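Local coordinates for protein Niban 2 (PDB 7CTP), which may help to suppress apoptosis and promote melanoma cell invasion in vitro, and contains a PH domain within a largely helical chain, at residues Leu39-Glu48 and Gln301-Ile312. Numbering follows the deposited sequence.
Sequences LFNSMRHEIE and QAVIRTDMDQII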
loop_
_atom_site.group_PDB
_atom_site.type_symbol
_atom_site.label_atom_id
_atom_site.label_comp_id
_atom_site.label_asym_id
_atom_site.label_seq_id
_atom_site.Cartn_x
_atom_site.Cartn_y
_atom_site.Cartn_z
ATOM N N LEU A 39 -10.088 -18.093 3.133
ATOM C CA LEU A 39 -11.521 -18.234 3.380
ATOM C C LEU A 39 -11.776 -18.890 4.729
ATOM O O LEU A 39 -12.605 -18.418 5.518
ATOM C CB LEU A 39 -12.165 -19.048 2.258
ATOM C CG LEU A 39 -13.675 -19.298 2.376
ATOM C CD1 LEU A 39 -14.435 -17.984 2.284
ATOM C CD2 LEU A 39 -14.123 -20.253 1.273
ATOM N N PHE A 40 -11.063 -19.979 5.018
ATOM C CA PHE A 40 -11.231 -20.643 6.308
ATOM C C PHE A 40 -10.901 -19.704 7.466
ATOM O O PHE A 40 -11.629 -19.654 8.466
ATOM C CB PHE A 40 -10.362 -21.894 6.386
ATOM C CG PHE A 40 -10.367 -22.520 7.746
ATOM C CD1 PHE A 40 -11.430 -23.309 8.147
ATOM C CD2 PHE A 40 -9.333 -22.282 8.640
ATOM C CE1 PHE A 40 -11.452 -23.873 9.409
ATOM C CE2 PHE A 40 -9.353 -22.845 9.906
ATOM C CZ PHE A 40 -10.414 -23.647 10.284
ATOM N N ASN A 41 -9.790 -18.966 7.365
ATOM C CA ASN A 41 -9.397 -18.097 8.477
ATOM C C ASN A 41 -10.429 -17.004 8.719
ATOM O O ASN A 41 -10.735 -16.662 9.871
ATOM C CB ASN A 41 -8.023 -17.478 8.218
ATOM C CG ASN A 41 -6.899 -18.498 8.277
ATOM O OD1 ASN A 41 -6.999 -19.515 8.966
ATOM N ND2 ASN A 41 -5.815 -18.219 7.560
ATOM N N SER A 42 -10.976 -16.439 7.643
ATOM C CA SER A 42 -11.967 -15.382 7.784
ATOM C C SER A 42 -13.249 -15.945 8.373
ATOM O O SER A 42 -13.837 -15.358 9.292
ATOM C CB SER A 42 -12.234 -14.714 6.434
ATOM O OG SER A 42 -13.278 -13.747 6.527
ATOM N N MET A 43 -13.683 -17.104 7.875
ATOM C CA MET A 43 -14.905 -17.700 8.405
ATOM C C MET A 43 -14.731 -18.130 9.851
ATOM O O MET A 43 -15.672 -18.025 10.647
ATOM C CB MET A 43 -15.338 -18.878 7.544
ATOM C CG MET A 43 -15.866 -18.439 6.212
ATOM S SD MET A 43 -16.507 -19.840 5.298
ATOM C CE MET A 43 -17.972 -20.239 6.275
ATOM N N ARG A 44 -13.541 -18.605 10.219
ATOM C CA ARG A 44 -13.336 -18.988 11.610
ATOM C C ARG A 44 -13.468 -17.778 12.524
ATOM O O ARG A 44 -14.089 -17.862 13.593
ATOM C CB ARG A 44 -11.984 -19.668 11.794
ATOM C CG ARG A 44 -11.815 -20.289 13.177
ATOM C CD ARG A 44 -10.470 -20.963 13.313
ATOM N NE ARG A 44 -10.246 -21.470 14.662
ATOM C CZ ARG A 44 -9.093 -21.985 15.075
ATOM N NH1 ARG A 44 -8.065 -22.055 14.241
ATOM N NH2 ARG A 44 -8.967 -22.430 16.319
ATOM N N HIS A 45 -12.921 -16.631 12.100
ATOM C CA HIS A 45 -13.032 -15.410 12.895
ATOM C C HIS A 45 -14.488 -14.999 13.069
ATOM O O HIS A 45 -14.922 -14.663 14.177
ATOM C CB HIS A 45 -12.229 -14.280 12.246
ATOM C CG HIS A 45 -10.764 -14.330 12.544
ATOM N ND1 HIS A 45 -10.269 -14.525 13.816
ATOM C CD2 HIS A 45 -9.686 -14.211 11.733
ATOM C CE1 HIS A 45 -8.948 -14.526 13.776
ATOM N NE2 HIS A 45 -8.569 -14.337 12.524
ATOM N N GLU A 46 -15.264 -15.026 11.982
ATOM C CA GLU A 46 -16.660 -14.605 12.054
ATOM C C GLU A 46 -17.473 -15.556 12.921
ATOM O O GLU A 46 -18.201 -15.124 13.824
ATOM C CB GLU A 46 -17.256 -14.511 10.648
ATOM C CG GLU A 46 -16.642 -13.405 9.799
ATOM C CD GLU A 46 -17.076 -13.461 8.345
ATOM O OE1 GLU A 46 -17.147 -14.572 7.783
ATOM O OE2 GLU A 46 -17.337 -12.388 7.761
ATOM N N ILE A 47 -17.328 -16.861 12.681
ATOM C CA ILE A 47 -18.164 -17.855 13.348
ATOM C C ILE A 47 -17.829 -17.940 14.832
ATOM O O ILE A 47 -18.722 -18.098 15.679
ATOM C CB ILE A 47 -18.012 -19.217 12.645
ATOM C CG1 ILE A 47 -18.743 -19.205 11.301
ATOM C CG2 ILE A 47 -18.519 -20.345 13.533
ATOM C CD1 ILE A 47 -18.396 -20.374 10.409
ATOM N N GLU A 48 -16.548 -17.839 15.174
ATOM C CA GLU A 48 -16.142 -17.854 16.571
ATOM C C GLU A 48 -16.231 -16.481 17.224
ATOM O O GLU A 48 -16.059 -16.378 18.443
ATOM C CB GLU A 48 -14.719 -18.411 16.697
ATOM C CG GLU A 48 -14.620 -19.904 16.350
ATOM C CD GLU A 48 -13.258 -20.511 16.645
ATOM O OE1 GLU A 48 -13.188 -21.748 16.812
ATOM O OE2 GLU A 48 -12.262 -19.764 16.703
ATOM N N GLN A 301 -17.495 -22.666 1.424
ATOM C CA GLN A 301 -18.090 -22.146 2.653
ATOM C C GLN A 301 -18.920 -23.213 3.355
ATOM O O GLN A 301 -18.874 -23.342 4.585
ATOM C CB GLN A 301 -18.939 -20.909 2.349
ATOM C CG GLN A 301 -18.105 -19.729 1.846
ATOM C CD GLN A 301 -18.950 -18.572 1.353
ATOM O OE1 GLN A 301 -18.425 -17.609 0.796
ATOM N NE2 GLN A 301 -20.258 -18.656 1.562
ATOM N N ALA A 302 -19.667 -24.007 2.586
ATOM C CA ALA A 302 -20.511 -25.031 3.191
ATOM C C ALA A 302 -19.669 -26.081 3.903
ATOM O O ALA A 302 -20.015 -26.519 5.010
ATOM C CB ALA A 302 -21.397 -25.677 2.132
ATOM N N VAL A 303 -18.551 -26.489 3.291
ATOM C CA VAL A 303 -17.686 -27.483 3.920
ATOM C C VAL A 303 -17.039 -26.908 5.178
ATOM O O VAL A 303 -16.976 -27.572 6.222
ATOM C CB VAL A 303 -16.633 -27.997 2.922
ATOM C CG1 VAL A 303 -15.632 -28.890 3.637
ATOM C CG2 VAL A 303 -17.314 -28.743 1.757
ATOM N N ILE A 304 -16.548 -25.665 5.096
ATOM C CA ILE A 304 -15.921 -25.023 6.256
ATOM C C ILE A 304 -16.907 -24.905 7.413
ATOM O O ILE A 304 -16.567 -25.177 8.573
ATOM C CB ILE A 304 -15.361 -23.641 5.869
ATOM C CG1 ILE A 304 -14.123 -23.793 4.985
ATOM C CG2 ILE A 304 -15.059 -22.810 7.126
ATOM C CD1 ILE A 304 -13.789 -22.534 4.173
ATOM N N ARG A 305 -18.137 -24.472 7.118
ATOM C CA ARG A 305 -19.125 -24.270 8.172
ATOM C C ARG A 305 -19.502 -25.595 8.820
ATOM O O ARG A 305 -19.622 -25.682 10.047
ATOM C CB ARG A 305 -20.364 -23.573 7.601
ATOM C CG ARG A 305 -21.137 -22.736 8.607
ATOM C CD ARG A 305 -22.384 -22.129 7.957
ATOM N NE ARG A 305 -22.080 -21.235 6.837
ATOM C CZ ARG A 305 -21.658 -19.979 6.968
ATOM N NH1 ARG A 305 -21.434 -19.238 5.892
ATOM N NH2 ARG A 305 -21.461 -19.459 8.176
ATOM N N THR A 306 -19.676 -26.637 8.005
ATOM C CA THR A 306 -20.063 -27.947 8.522
ATOM C C THR A 306 -18.925 -28.604 9.300
ATOM O O THR A 306 -19.139 -29.172 10.381
ATOM C CB THR A 306 -20.496 -28.848 7.367
ATOM O OG1 THR A 306 -21.605 -28.245 6.690
ATOM C CG2 THR A 306 -20.904 -30.222 7.879
ATOM N N ASP A 307 -17.710 -28.550 8.758
ATOM C CA ASP A 307 -16.591 -29.329 9.268
ATOM C C ASP A 307 -15.618 -28.510 10.104
ATOM O O ASP A 307 -14.536 -29.009 10.422
ATOM C CB ASP A 307 -15.838 -29.990 8.113
ATOM C CG ASP A 307 -16.633 -31.107 7.462
ATOM O OD1 ASP A 307 -17.539 -31.655 8.129
ATOM O OD2 ASP A 307 -16.355 -31.428 6.287
ATOM N N MET A 308 -15.996 -27.284 10.477
ATOM C CA MET A 308 -15.146 -26.355 11.213
ATOM C C MET A 308 -14.334 -27.013 12.325
ATOM O O MET A 308 -13.104 -26.899 12.365
ATOM C CB MET A 308 -16.022 -25.237 11.785
ATOM C CG MET A 308 -15.284 -24.255 12.671
ATOM S SD MET A 308 -14.058 -23.301 11.754
ATOM C CE MET A 308 -15.126 -22.247 10.764
ATOM N N ASP A 309 -15.008 -27.716 13.237
ATOM C CA ASP A 309 -14.307 -28.276 14.390
ATOM C C ASP A 309 -13.301 -29.344 13.975
ATOM O O ASP A 309 -12.230 -29.466 14.582
ATOM C CB ASP A 309 -15.314 -28.847 15.388
ATOM C CG ASP A 309 -16.155 -27.774 16.040
ATOM O OD1 ASP A 309 -15.765 -26.589 15.975
ATOM O OD2 ASP A 309 -17.203 -28.120 16.625
ATOM N N GLN A 310 -13.623 -30.126 12.946
ATOM C CA GLN A 310 -12.712 -31.169 12.489
ATOM C C GLN A 310 -11.515 -30.571 11.757
ATOM O O GLN A 310 -10.394 -31.091 11.848
ATOM C CB GLN A 310 -13.462 -32.156 11.595
ATOM C CG GLN A 310 -14.503 -33.015 12.334
ATOM C CD GLN A 310 -15.585 -32.192 13.035
ATOM O OE1 GLN A 310 -16.277 -31.376 12.414
ATOM N NE2 GLN A 310 -15.726 -32.395 14.346
ATOM N N ILE A 311 -11.737 -29.483 11.012
ATOM C CA ILE A 311 -10.621 -28.793 10.363
ATOM C C ILE A 311 -9.670 -28.220 11.410
ATOM O O ILE A 311 -8.445 -28.358 11.300
ATOM C CB ILE A 311 -11.142 -27.702 9.408
ATOM C CG1 ILE A 311 -11.985 -28.330 8.292
ATOM C CG2 ILE A 311 -9.969 -26.922 8.795
ATOM C CD1 ILE A 311 -12.668 -27.314 7.393
ATOM N N ILE A 312 -10.218 -27.604 12.461
ATOM C CA ILE A 312 -9.379 -27.057 13.530
ATOM C C ILE A 312 -8.556 -28.164 14.179
ATOM O O ILE A 312 -7.356 -28.004 14.442
ATOM C CB ILE A 312 -10.246 -26.321 14.566
ATOM C CG1 ILE A 312 -10.908 -25.088 13.943
ATOM C CG2 ILE A 312 -9.401 -25.925 15.781
ATOM C CD1 ILE A 312 -12.003 -24.497 14.810
#
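Knobs-into-holes packing joins the C-terminal part of helix 10-48 to a kinked part of the long helix 260-337, F40 and M308 each serving as a knob. The ring of F40 enters a hole made by I304, M308, I311 and I312. I311 lies over one face, its CG2 making a CH-pi contact 3.9 Å from the ring centroid, and CG1 of I312 meets the edge near CZ. M308 SD approaches obliquely, 3.6 Å from F40 CE1, in a Met-aromatic contact. Bends at chi2 and chi3 (66° and 71°) fold the M308 chain and set its CE 3.8 Å from I47 CD1, and the whole side chain fills the reciprocal hole of F40, M43, R44 and I47. The segment axes cross at -56° in this helix-helix interface, which is apolar at its centre and edged by arginines. M43 SD rests 3.8 Å from I304 CG2, while its CE sits over one face of the R305 guanidinium, offset toward the rim; L39 CG packs against I304 CD1, and I304 also touches F529 of a loop. At the other end, the extended R44 chain lays its guanidinium over I312, I312 CG1 lying 3.7 Å from R44 NE, and a weak, salt-bridging hydrogen bond runs from R44 NE to E48 OE2 (3.3 Å). Replacing this arginine by alanine would probably strip one side of I312 of its cover and leave the E48 carboxylate without this charged mate. E48 OE1 itself touches I312 CD1.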